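Local coordinates for putative leucoanthocyanidin reductase 1 (PDB 3I6I), which catalyses the NADPH-dependent reduction of leucoanthocyanidins to flavan-3-ols such as catechin, a step of flavonoid biosynthesis in grapevine, at residues G121-R126 with R142-V147; V130-N135 with G260-P265; H274-F277 with C281-N284. One frame throughout, in Å; residues are numbered along the deposited sequence.

Contact 1: G121-R126 with R142-V147. With ACY (acetic acid), chain C.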
ATOM      1  N   GLY A 121       2.576   1.557  -2.476  1.00  2.93           N
ATOM      2  CA  GLY A 121       3.286   2.773  -2.068  1.00  3.75           C
ATOM      3  C   GLY A 121       3.742   3.566  -3.282  1.00  6.05           C
ATOM      4  O   GLY A 121       2.908   4.068  -4.050  1.00  5.74           O
ATOM      5  N   HIS A 122       5.060   3.667  -3.482  1.00  5.54           N
ATOM      6  CA  HIS A 122       5.608   4.499  -4.568  1.00  6.38           C
ATOM      7  C   HIS A 122       5.792   3.734  -5.852  1.00  7.39           C
ATOM      8  O   HIS A 122       5.581   2.488  -5.926  1.00  5.58           O
ATOM      9  CB  HIS A 122       6.939   5.133  -4.125  1.00  9.81           C
ATOM     10  CG  HIS A 122       6.833   5.853  -2.830  1.00  4.40           C
ATOM     11  ND1 HIS A 122       7.902   6.007  -1.966  1.00  4.84           N
ATOM     12  CD2 HIS A 122       5.777   6.473  -2.241  1.00  5.57           C
ATOM     13  CE1 HIS A 122       7.502   6.693  -0.905  1.00  4.71           C
ATOM     14  NE2 HIS A 122       6.215   6.980  -1.047  1.00  6.03           N
ATOM     15  N   ASP A 123       6.211   4.440  -6.898  1.00  4.78           N
ATOM     16  CA  ASP A 123       6.497   3.710  -8.158  1.00  5.84           C
ATOM     17  C   ASP A 123       7.933   3.224  -8.054  1.00  2.00           C
ATOM     18  O   ASP A 123       8.868   4.015  -8.161  1.00  2.00           O
ATOM     19  CB  ASP A 123       6.327   4.638  -9.366  1.00  8.87           C
ATOM     20  CG  ASP A 123       6.637   3.934 -10.686  1.00 16.93           C
ATOM     21  OD1 ASP A 123       7.407   2.953 -10.698  1.00 16.95           O
ATOM     22  OD2 ASP A 123       6.091   4.343 -11.722  1.00  8.32           O
ATOM     23  N   VAL A 124       8.105   1.942  -7.739  1.00  3.39           N
ATOM     24  CA  VAL A 124       9.425   1.434  -7.420  1.00  2.93           C
ATOM     25  C   VAL A 124      10.385   1.491  -8.606  1.00  4.09           C
ATOM     26  O   VAL A 124      11.613   1.446  -8.438  1.00  2.00           O
ATOM     27  CB  VAL A 124       9.348  -0.005  -6.858  1.00  2.23           C
ATOM     28  CG1 VAL A 124       8.388  -0.051  -5.663  1.00  4.71           C
ATOM     29  CG2 VAL A 124       8.921  -1.001  -7.935  1.00  3.80           C
ATOM     30  N   ASN A 125       9.828   1.572  -9.821  1.00  5.55           N
ATOM     31  CA  ASN A 125      10.660   1.779 -10.997  1.00  7.63           C
ATOM     32  C   ASN A 125      11.120   3.183 -11.302  1.00 10.04           C
ATOM     33  O   ASN A 125      12.053   3.347 -12.084  1.00 16.94           O
ATOM     34  CB  ASN A 125      10.061   1.084 -12.255  1.00 14.29           C
ATOM     35  CG  ASN A 125      10.529  -0.373 -12.376  1.00 21.34           C
ATOM     36  OD1 ASN A 125       9.804  -1.252 -12.853  1.00 33.28           O
ATOM     37  ND2 ASN A 125      11.752  -0.626 -11.925  1.00 27.95           N
ATOM     38  N   ARG A 126      10.544   4.200 -10.664  1.00  2.00           N
ATOM     39  CA  ARG A 126      10.974   5.552 -10.812  1.00  3.60           C
ATOM     40  C   ARG A 126      11.744   6.066  -9.595  1.00  3.67           C
ATOM     41  O   ARG A 126      12.620   6.896  -9.721  1.00  3.95           O
ATOM     42  CB  ARG A 126       9.773   6.466 -11.001  1.00  6.50           C
ATOM     43  CG  ARG A 126       9.110   6.261 -12.346  1.00  7.81           C
ATOM     44  CD  ARG A 126       7.996   7.214 -12.532  1.00  6.21           C
ATOM     45  NE  ARG A 126       7.634   7.383 -13.940  1.00  8.25           N
ATOM     46  CZ  ARG A 126       6.590   6.808 -14.513  1.00  6.03           C
ATOM     47  NH1 ARG A 126       5.783   6.008 -13.819  1.00  4.54           N
ATOM     48  NH2 ARG A 126       6.328   7.073 -15.789  1.00  9.48           N
ATOM     49  N   ARG A 142      12.222  -6.905  -8.733  1.00  3.04           N
ATOM     50  CA  ARG A 142      12.501  -8.297  -9.128  1.00  5.85           C
ATOM     51  C   ARG A 142      11.169  -9.042  -9.281  1.00  5.52           C
ATOM     52  O   ARG A 142      10.960  -9.788 -10.239  1.00  6.52           O
ATOM     53  CB  ARG A 142      13.441  -8.948  -8.103  1.00  4.51           C
ATOM     54  CG  ARG A 142      14.139 -10.213  -8.595  1.00 13.53           C
ATOM     55  CD  ARG A 142      13.454 -11.404  -8.169  1.00 12.93           C
ATOM     56  NE  ARG A 142      14.246 -12.628  -8.417  1.00 15.63           N
ATOM     57  CZ  ARG A 142      14.190 -13.395  -9.516  1.00 17.10           C
ATOM     58  NH1 ARG A 142      13.427 -13.070 -10.579  1.00 11.88           N
ATOM     59  NH2 ARG A 142      14.930 -14.500  -9.554  1.00 17.39           N
ATOM     60  N   VAL A 143      10.235  -8.831  -8.382  1.00  4.44           N
ATOM     61  CA  VAL A 143       8.920  -9.422  -8.515  1.00  2.00           C
ATOM     62  C   VAL A 143       8.208  -8.900  -9.785  1.00  5.38           C
ATOM     63  O   VAL A 143       7.636  -9.689 -10.524  1.00  3.43           O
ATOM     64  CB  VAL A 143       8.072  -9.232  -7.294  1.00  4.58           C
ATOM     65  CG1 VAL A 143       6.615  -9.610  -7.538  1.00  6.77           C
ATOM     66  CG2 VAL A 143       8.692 -10.020  -6.095  1.00  5.32           C
ATOM     67  N   ARG A 144       8.319  -7.625 -10.069  1.00  2.58           N
ATOM     68  CA  ARG A 144       7.651  -7.077 -11.280  1.00  3.89           C
ATOM     69  C   ARG A 144       8.260  -7.704 -12.542  1.00  5.21           C
ATOM     70  O   ARG A 144       7.520  -8.061 -13.481  1.00  5.76           O
ATOM     71  CB  ARG A 144       7.845  -5.572 -11.391  1.00  4.06           C
ATOM     72  CG  ARG A 144       7.074  -4.684 -10.455  1.00  7.29           C
ATOM     73  CD  ARG A 144       7.267  -3.239 -10.836  1.00  8.25           C
ATOM     74  NE  ARG A 144       6.499  -2.342  -9.981  1.00  8.30           N
ATOM     75  CZ  ARG A 144       6.227  -1.060 -10.284  1.00 10.88           C
ATOM     76  NH1 ARG A 144       6.671  -0.490 -11.400  1.00  9.11           N
ATOM     77  NH2 ARG A 144       5.532  -0.324  -9.449  1.00 10.52           N
ATOM     78  N   GLN A 145       9.596  -7.836 -12.549  1.00  3.71           N
ATOM     79  CA  GLN A 145      10.334  -8.449 -13.693  1.00  6.10           C
ATOM     80  C   GLN A 145       9.808  -9.870 -13.893  1.00  5.35           C
ATOM     81  O   GLN A 145       9.466 -10.262 -15.021  1.00  5.48           O
ATOM     82  CB  GLN A 145      11.870  -8.423 -13.489  1.00  7.43           C
ATOM     83  CG  GLN A 145      12.700  -9.442 -14.318  1.00  6.85           C
ATOM     84  CD  GLN A 145      12.993 -10.769 -13.541  1.00 13.80           C
ATOM     85  OE1 GLN A 145      13.394 -10.714 -12.362  1.00  6.74           O
ATOM     86  NE2 GLN A 145      12.725 -11.951 -14.178  1.00  5.61           N
ATOM     87  N   LEU A 146       9.763 -10.647 -12.812  1.00  5.54           N
ATOM     88  CA  LEU A 146       9.209 -12.015 -12.886  1.00  7.62           C
ATOM     89  C   LEU A 146       7.754 -12.078 -13.376  1.00  5.20           C
ATOM     90  O   LEU A 146       7.408 -12.899 -14.258  1.00  5.21           O
ATOM     91  CB  LEU A 146       9.366 -12.755 -11.552  1.00  5.60           C
ATOM     92  CG  LEU A 146       9.064 -14.247 -11.603  1.00 10.97           C
ATOM     93  CD1 LEU A 146       9.995 -14.959 -12.574  1.00 12.11           C
ATOM     94  CD2 LEU A 146       9.164 -14.843 -10.198  1.00 15.22           C
ATOM     95  N   VAL A 147       6.905 -11.221 -12.848  1.00  2.11           N
ATOM     96  CA  VAL A 147       5.501 -11.165 -13.280  1.00  5.61           C
ATOM     97  C   VAL A 147       5.404 -10.910 -14.778  1.00  5.45           C
ATOM     98  O   VAL A 147       4.674 -11.595 -15.520  1.00  4.52           O
ATOM     99  CB  VAL A 147       4.764 -10.095 -12.506  1.00  3.16           C
ATOM    100  CG1 VAL A 147       3.378  -9.765 -13.146  1.00  2.91           C
ATOM    101  CG2 VAL A 147       4.617 -10.500 -11.006  1.00  6.52           C
TER
HETATM  102  C   ACY C 360       6.571   2.416  -0.128  1.00 24.30           C
HETATM  103  O   ACY C 360       5.970   1.507   0.491  1.00 30.24           O
HETATM  104  OXT ACY C 360       6.829   2.381  -1.365  1.00 19.11           O
HETATM  105  CH3 ACY C 360       6.974   3.618   0.689  1.00 27.29           C
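R144 reaches out from its helix with the chain extended from CG to NE and lays its guanidinium against V124, N125 and D123. V124 covers one face of the group, its CG2 3.4 Å from R144 NE and offset toward the rim. N125 runs antiparallel alongside the arginine, its amide plane turned 87° to the guanidinium; N125 OD1 comes within 3.5 Å of R144 NH1 without forming a hydrogen bond. D123 adds the opposite charge in a loose salt bridge, OD1 to R144 NH1 at 3.6 Å, met obliquely.

With CG anti to the backbone N (chi1 179°), the D123 carboxylate folds back over the turn that follows, where OD1 accepts weak bonds from the amides of N125 and R126. D123 OD2 makes a closer salt bridge to R126 NH1, 2.7 Å, and D123, R126 and R144 form a salt-bridge network. R144 has a stronger partner in E119 and a cation-pi contact with Y156, while R126 also pairs with D292.

Upstream, H122 N donates a nearly straight 3.0 Å bond to OXT of a bound acetic acid, probably from the crystallisation liquor and also hydrogen-bonded to Y137; its methyl lies over one face of the H122 ring, toward the rim. G121 touches NADPH. The loop 121-126 follows strand 114-116, with V124 packed on Y137 and K140 of helix 133-149 and D123 and R126 on H220 of strand 217-220.

Contact 2: V130-N135 with G260-P265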
ATOM      1  N   VAL A 130      17.430   5.898  -0.693  1.00  2.00           N
ATOM      2  CA  VAL A 130      18.654   5.343  -0.149  1.00  2.00           C
ATOM      3  C   VAL A 130      18.462   3.971   0.492  1.00  2.00           C
ATOM      4  O   VAL A 130      17.345   3.537   0.721  1.00  2.00           O
ATOM      5  CB  VAL A 130      19.323   6.321   0.892  1.00  2.00           C
ATOM      6  CG1 VAL A 130      19.599   7.653   0.214  1.00  6.28           C
ATOM      7  CG2 VAL A 130      18.429   6.487   2.193  1.00  2.00           C
ATOM      8  N   GLU A 131      19.572   3.305   0.798  1.00  2.03           N
ATOM      9  CA  GLU A 131      19.482   2.034   1.514  1.00  2.48           C
ATOM     10  C   GLU A 131      19.026   2.322   2.950  1.00  2.00           C
ATOM     11  O   GLU A 131      19.359   3.364   3.500  1.00  2.90           O
ATOM     12  CB  GLU A 131      20.808   1.314   1.528  1.00  6.11           C
ATOM     13  CG  GLU A 131      21.292   0.869   0.149  1.00  6.58           C
ATOM     14  CD  GLU A 131      20.609  -0.390  -0.347  1.00 14.11           C
ATOM     15  OE1 GLU A 131      19.639  -0.847   0.312  1.00  7.85           O
ATOM     16  OE2 GLU A 131      21.053  -0.951  -1.403  1.00 15.82           O
ATOM     17  N   PRO A 132      18.310   1.386   3.586  1.00  3.36           N
ATOM     18  CA  PRO A 132      17.873   0.082   3.076  1.00  5.13           C
ATOM     19  C   PRO A 132      16.480   0.086   2.406  1.00  5.06           C
ATOM     20  O   PRO A 132      15.969  -0.972   2.062  1.00  5.19           O
ATOM     21  CB  PRO A 132      17.901  -0.786   4.328  1.00  2.70           C
ATOM     22  CG  PRO A 132      17.483   0.181   5.447  1.00  7.45           C
ATOM     23  CD  PRO A 132      18.069   1.520   5.040  1.00  2.70           C
ATOM     24  N   GLY A 133      15.873   1.256   2.205  1.00  2.00           N
ATOM     25  CA  GLY A 133      14.651   1.361   1.413  1.00  2.00           C
ATOM     26  C   GLY A 133      14.894   0.757   0.030  1.00  3.45           C
ATOM     27  O   GLY A 133      14.042   0.023  -0.495  1.00  4.29           O
ATOM     28  N   LEU A 134      16.083   1.046  -0.524  1.00  2.99           N
ATOM     29  CA  LEU A 134      16.430   0.602  -1.874  1.00  2.20           C
ATOM     30  C   LEU A 134      16.376  -0.907  -2.009  1.00  7.32           C
ATOM     31  O   LEU A 134      15.949  -1.402  -3.055  1.00  5.50           O
ATOM     32  CB  LEU A 134      17.797   1.124  -2.319  1.00  2.40           C
ATOM     33  CG  LEU A 134      18.213   0.989  -3.800  1.00  5.82           C
ATOM     34  CD1 LEU A 134      17.170   1.557  -4.806  1.00  3.52           C
ATOM     35  CD2 LEU A 134      19.608   1.588  -4.047  1.00  5.98           C
ATOM     36  N   ASN A 135      16.831  -1.623  -0.986  1.00  4.20           N
ATOM     37  CA  ASN A 135      16.782  -3.104  -1.040  1.00  3.91           C
ATOM     38  C   ASN A 135      15.383  -3.625  -1.179  1.00  5.76           C
ATOM     39  O   ASN A 135      15.136  -4.510  -1.989  1.00  5.25           O
ATOM     40  CB  ASN A 135      17.447  -3.705   0.188  1.00  6.53           C
ATOM     41  CG  ASN A 135      17.701  -5.189   0.023  1.00 10.54           C
ATOM     42  OD1 ASN A 135      18.474  -5.589  -0.834  1.00 12.60           O
ATOM     43  ND2 ASN A 135      16.984  -5.995   0.762  1.00 10.33           N
ATOM     44  N   GLY A 260      21.143   5.072   7.578  1.00  2.00           N
ATOM     45  CA  GLY A 260      22.461   4.511   7.558  1.00  3.64           C
ATOM     46  C   GLY A 260      22.748   3.511   8.653  1.00  3.59           C
ATOM     47  O   GLY A 260      23.687   2.749   8.540  1.00  3.35           O
ATOM     48  N   GLU A 261      21.939   3.494   9.717  1.00  2.79           N
ATOM     49  CA  GLU A 261      22.129   2.488  10.780  1.00  3.83           C
ATOM     50  C   GLU A 261      21.683   1.077  10.391  1.00  2.62           C
ATOM     51  O   GLU A 261      22.068   0.112  11.027  1.00  3.88           O
ATOM     52  CB  GLU A 261      21.411   2.910  12.057  1.00  6.73           C
ATOM     53  CG  GLU A 261      22.150   4.062  12.768  1.00  4.63           C
ATOM     54  CD  GLU A 261      23.639   3.787  13.003  1.00 12.96           C
ATOM     55  OE1 GLU A 261      24.035   2.675  13.446  1.00 11.20           O
ATOM     56  OE2 GLU A 261      24.442   4.703  12.753  1.00  9.42           O
ATOM     57  N   ASN A 262      20.902   0.949   9.341  1.00  2.00           N
ATOM     58  CA  ASN A 262      20.480  -0.373   8.866  1.00  7.31           C
ATOM     59  C   ASN A 262      19.756  -1.201   9.930  1.00 12.10           C
ATOM     60  O   ASN A 262      20.005  -2.420  10.083  1.00 10.37           O
ATOM     61  CB  ASN A 262      21.695  -1.131   8.329  1.00 11.82           C
ATOM     62  CG  ASN A 262      21.929  -0.881   6.868  1.00 28.43           C
ATOM     63  OD1 ASN A 262      21.012  -1.032   6.042  1.00 34.52           O
ATOM     64  ND2 ASN A 262      23.170  -0.514   6.522  1.00 33.01           N
ATOM     65  N   ILE A 263      18.885  -0.521  10.680  1.00  8.47           N
ATOM     66  CA  ILE A 263      18.050  -1.145  11.705  1.00 12.98           C
ATOM     67  C   ILE A 263      16.700  -1.417  11.030  1.00 11.22           C
ATOM     68  O   ILE A 263      16.081  -0.496  10.540  1.00 10.23           O
ATOM     69  CB  ILE A 263      17.895  -0.182  12.931  1.00 15.09           C
ATOM     70  CG1 ILE A 263      19.255   0.021  13.611  1.00 19.97           C
ATOM     71  CG2 ILE A 263      16.866  -0.695  13.916  1.00 16.62           C
ATOM     72  CD1 ILE A 263      19.292   1.206  14.608  1.00 18.58           C
ATOM     73  N   ILE A 264      16.295  -2.682  10.908  1.00 12.10           N
ATOM     74  CA  ILE A 264      15.058  -3.030  10.173  1.00 13.06           C
ATOM     75  C   ILE A 264      13.892  -3.213  11.146  1.00 18.08           C
ATOM     76  O   ILE A 264      14.018  -4.011  12.078  1.00 21.10           O
ATOM     77  CB  ILE A 264      15.217  -4.334   9.352  1.00 16.25           C
ATOM     78  CG1 ILE A 264      16.445  -4.231   8.431  1.00 16.87           C
ATOM     79  CG2 ILE A 264      13.932  -4.642   8.534  1.00 16.85           C
ATOM     80  CD1 ILE A 264      16.521  -2.938   7.610  1.00 17.75           C
ATOM     81  N   PRO A 265      12.735  -2.553  10.897  1.00 19.94           N
ATOM     82  CA  PRO A 265      12.379  -1.723   9.730  1.00 19.14           C
ATOM     83  C   PRO A 265      12.548  -0.222   9.901  1.00 15.45           C
ATOM     84  O   PRO A 265      12.305   0.523   8.931  1.00 13.94           O
ATOM     85  CB  PRO A 265      10.888  -2.037   9.539  1.00 21.92           C
ATOM     86  CG  PRO A 265      10.406  -2.184  10.950  1.00 25.10           C
ATOM     87  CD  PRO A 265      11.526  -2.895  11.677  1.00 23.36           C
TER
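P132 meets N262 and I264 where the N-terminus of helix 133-149, in this Rossmann-fold reductase, abuts the connection between helices 252-260 and 266-277. The proline holds the N-cap position and follows a cis peptide bond. Its hydrocarbon ring has no side-chain acceptor to offer the first turn. One residue earlier, E131 OE1 takes a weak bond from N135 N, while OE2 is paired with R138. The carbonyl of V130 receives the amide of L134 at the start of the helix.

P132 is the buried member of the trio, and its ring also rests on S267 and V268 of helix 266-277. N262 leaves helix 252-260 with a positive phi of 57°, and the chain then runs past the proline. The asparagine side chain passes alongside the ring, pointing the other way. N262 OD1 lies 3.6 Å from P132 CB and 3.8 Å from P132 CG, so an amide oxygen faces carbon-bound hydrogens; no hydrogen bond joins the two segments. The contact is packing at a partly exposed edge of the protein, away from the cofactor.

I264 supplies the apolar touch. Its CG1 stands anti to the carbonyl carbon, and a chi2 of -49° keeps the chain bent instead of extended. The methyl at its end, CD1, consequently comes to rest 3.9 Å from P132 CG and 4.2 Å from P132 CB.

Contact 3: H274-F277 with C281-N284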
ATOM      1  N   HIS A 274      12.896  10.260   3.627  1.00  2.00           N
ATOM      2  CA  HIS A 274      13.838  11.059   2.851  1.00  2.16           C
ATOM      3  C   HIS A 274      13.413  11.155   1.383  1.00  2.38           C
ATOM      4  O   HIS A 274      13.365  12.246   0.792  1.00  3.68           O
ATOM      5  CB  HIS A 274      15.229  10.462   2.970  1.00  2.34           C
ATOM      6  CG  HIS A 274      16.269  11.144   2.154  1.00  4.29           C
ATOM      7  ND1 HIS A 274      16.683  10.677   0.934  1.00  3.67           N
ATOM      8  CD2 HIS A 274      17.046  12.216   2.431  1.00  2.00           C
ATOM      9  CE1 HIS A 274      17.626  11.478   0.459  1.00  6.67           C
ATOM     10  NE2 HIS A 274      17.855  12.428   1.352  1.00  4.14           N
ATOM     11  N   ASP A 275      13.079  10.023   0.787  1.00  3.20           N
ATOM     12  CA  ASP A 275      12.694  10.003  -0.613  1.00  2.51           C
ATOM     13  C   ASP A 275      11.471  10.899  -0.874  1.00  4.04           C
ATOM     14  O   ASP A 275      11.445  11.643  -1.873  1.00  5.73           O
ATOM     15  CB  ASP A 275      12.446   8.568  -1.092  1.00  3.30           C
ATOM     16  CG  ASP A 275      12.740   8.370  -2.589  1.00 10.65           C
ATOM     17  OD1 ASP A 275      13.379   9.243  -3.298  1.00  8.55           O
ATOM     18  OD2 ASP A 275      12.322   7.291  -3.078  1.00  8.53           O
ATOM     19  N   ILE A 276      10.475  10.785  -0.011  1.00  3.52           N
ATOM     20  CA  ILE A 276       9.232  11.543  -0.137  1.00  2.86           C
ATOM     21  C   ILE A 276       9.435  13.003   0.140  1.00  4.71           C
ATOM     22  O   ILE A 276       9.090  13.831  -0.716  1.00  4.21           O
ATOM     23  CB  ILE A 276       8.133  11.010   0.754  1.00  3.45           C
ATOM     24  CG1 ILE A 276       7.801   9.539   0.484  1.00  4.29           C
ATOM     25  CG2 ILE A 276       6.891  11.944   0.750  1.00  6.30           C
ATOM     26  CD1 ILE A 276       7.012   8.879   1.643  1.00  6.04           C
ATOM     27  N   PHE A 277       9.966  13.318   1.328  1.00  3.58           N
ATOM     28  CA  PHE A 277       9.910  14.687   1.860  1.00  4.14           C
ATOM     29  C   PHE A 277      11.139  15.538   1.593  1.00  4.15           C
ATOM     30  O   PHE A 277      11.087  16.770   1.745  1.00  6.06           O
ATOM     31  CB  PHE A 277       9.531  14.668   3.322  1.00  4.51           C
ATOM     32  CG  PHE A 277       8.145  14.146   3.559  1.00  5.74           C
ATOM     33  CD1 PHE A 277       7.029  14.883   3.171  1.00  7.49           C
ATOM     34  CD2 PHE A 277       7.933  12.904   4.082  1.00  4.52           C
ATOM     35  CE1 PHE A 277       5.766  14.385   3.343  1.00  8.60           C
ATOM     36  CE2 PHE A 277       6.661  12.389   4.243  1.00  7.12           C
ATOM     37  CZ  PHE A 277       5.565  13.147   3.903  1.00  9.85           C
ATOM     38  N   CYS A 281       9.773  12.243  -4.276  1.00  5.44           N
ATOM     39  CA  CYS A 281       9.584  11.031  -5.130  1.00  8.43           C
ATOM     40  C   CYS A 281       8.131  10.764  -5.596  1.00  9.78           C
ATOM     41  O   CYS A 281       7.915  10.096  -6.612  1.00  5.75           O
ATOM     42  CB  CYS A 281      10.180   9.785  -4.434  1.00  5.61           C
ATOM     43  SG  CYS A 281       9.210   9.157  -3.095  1.00  7.54           S
ATOM     44  N   GLN A 282       7.135  11.242  -4.860  1.00  5.12           N
ATOM     45  CA  GLN A 282       5.726  10.988  -5.206  1.00  7.00           C
ATOM     46  C   GLN A 282       5.217  11.938  -6.285  1.00  8.76           C
ATOM     47  O   GLN A 282       4.202  11.656  -6.947  1.00  7.39           O
ATOM     48  CB  GLN A 282       4.820  11.122  -4.001  1.00  5.20           C
ATOM     49  CG  GLN A 282       5.159  10.162  -2.886  1.00  9.54           C
ATOM     50  CD  GLN A 282       4.130  10.075  -1.754  1.00  5.16           C
ATOM     51  OE1 GLN A 282       4.295   9.256  -0.811  1.00  8.68           O
ATOM     52  NE2 GLN A 282       3.108  10.866  -1.820  1.00  4.07           N
ATOM     53  N   VAL A 283       5.850  13.099  -6.402  1.00  4.66           N
ATOM     54  CA  VAL A 283       5.309  14.165  -7.262  1.00  3.95           C
ATOM     55  C   VAL A 283       6.178  14.564  -8.458  1.00  8.66           C
ATOM     56  O   VAL A 283       5.759  15.395  -9.249  1.00  8.98           O
ATOM     57  CB  VAL A 283       5.021  15.424  -6.444  1.00  4.85           C
ATOM     58  CG1 VAL A 283       3.951  15.132  -5.366  1.00  4.71           C
ATOM     59  CG2 VAL A 283       6.329  15.954  -5.811  1.00  6.65           C
ATOM     60  N   ASN A 284       7.374  14.002  -8.598  1.00  4.92           N
ATOM     61  CA  ASN A 284       8.343  14.493  -9.542  1.00  7.35           C
ATOM     62  C   ASN A 284       8.343  13.864 -10.933  1.00  6.93           C
ATOM     63  O   ASN A 284       9.320  13.986 -11.657  1.00  7.92           O
ATOM     64  CB  ASN A 284       9.745  14.447  -8.933  1.00 10.54           C
ATOM     65  CG  ASN A 284      10.243  13.067  -8.750  1.00 13.82           C
ATOM     66  OD1 ASN A 284       9.557  12.097  -9.090  1.00 10.44           O
ATOM     67  ND2 ASN A 284      11.447  12.942  -8.207  1.00 26.21           N
TER
HETATM   68  O   HOH W   1       7.101  13.415  -2.636  1.00  4.92           O
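C281 N donates to D275 O across 3.0 Å, the one direct hydrogen bond between the two segments. The N-H points fairly straight at the oxygen (157°) but arrives tilted 31° from the carbonyl plane. One residue further along each segment, the same pairing is made through a water, which donates to I276 O at 2.8 Å and accepts from Q282 N. Of these two carbonyls of the last helical turn, one is met by an amide of the following chain directly, the other through the water.

Van der Waals packing fills in around these bonds. C281 points its SG into the position between its own backbone N and carbonyl carbon (chi1 75°), which tucks the sulfur against the helix backbone, 3.6 Å from D275 O, and 3.9 Å from I276 CG1. This is the C-terminal end of helix 266-277, where the chain doubles back after only three intervening residues on its way to strand 292-294. The extended Q282 side chain crosses I276 and touches N160 of the cofactor site. I276 CG2 also sits over the centre of the F277 ring.

The D275 carboxylate packs against C281, with D275 OD1 3.4 Å from C281 CB. An alanine at D275 is likely to open a gap between C281 and the neighbouring A127 and P129, and to deprive K279 of a distant, weak ion-pair partner. The second carboxylate oxygen, D275 OD2, lies 3.6 Å from both CB and SG of C281.

Overall arrangement
The three contacts form a rough triangle, their centres about 17 to 18 Å apart. Contacts 1 and 2 alternate along the chain and share helix 133-149: 130-135 leads into it, 142-147 lies further along, and 121-126 is in the loop leading from edge strand 114-116 of the parallel sheet. Contact 3 comes last, yet touches contact 1 directly, since H122 packs on I276, C281 and Q282. Helix 266-277 starts just after 260-265 of contact 2 and ends in contact 3, where V130 approaches H274. Elements of the nucleotide-binding part and of the later chain come together near the NADPH site in contacts 1 and 3, while contact 2 lies away from it.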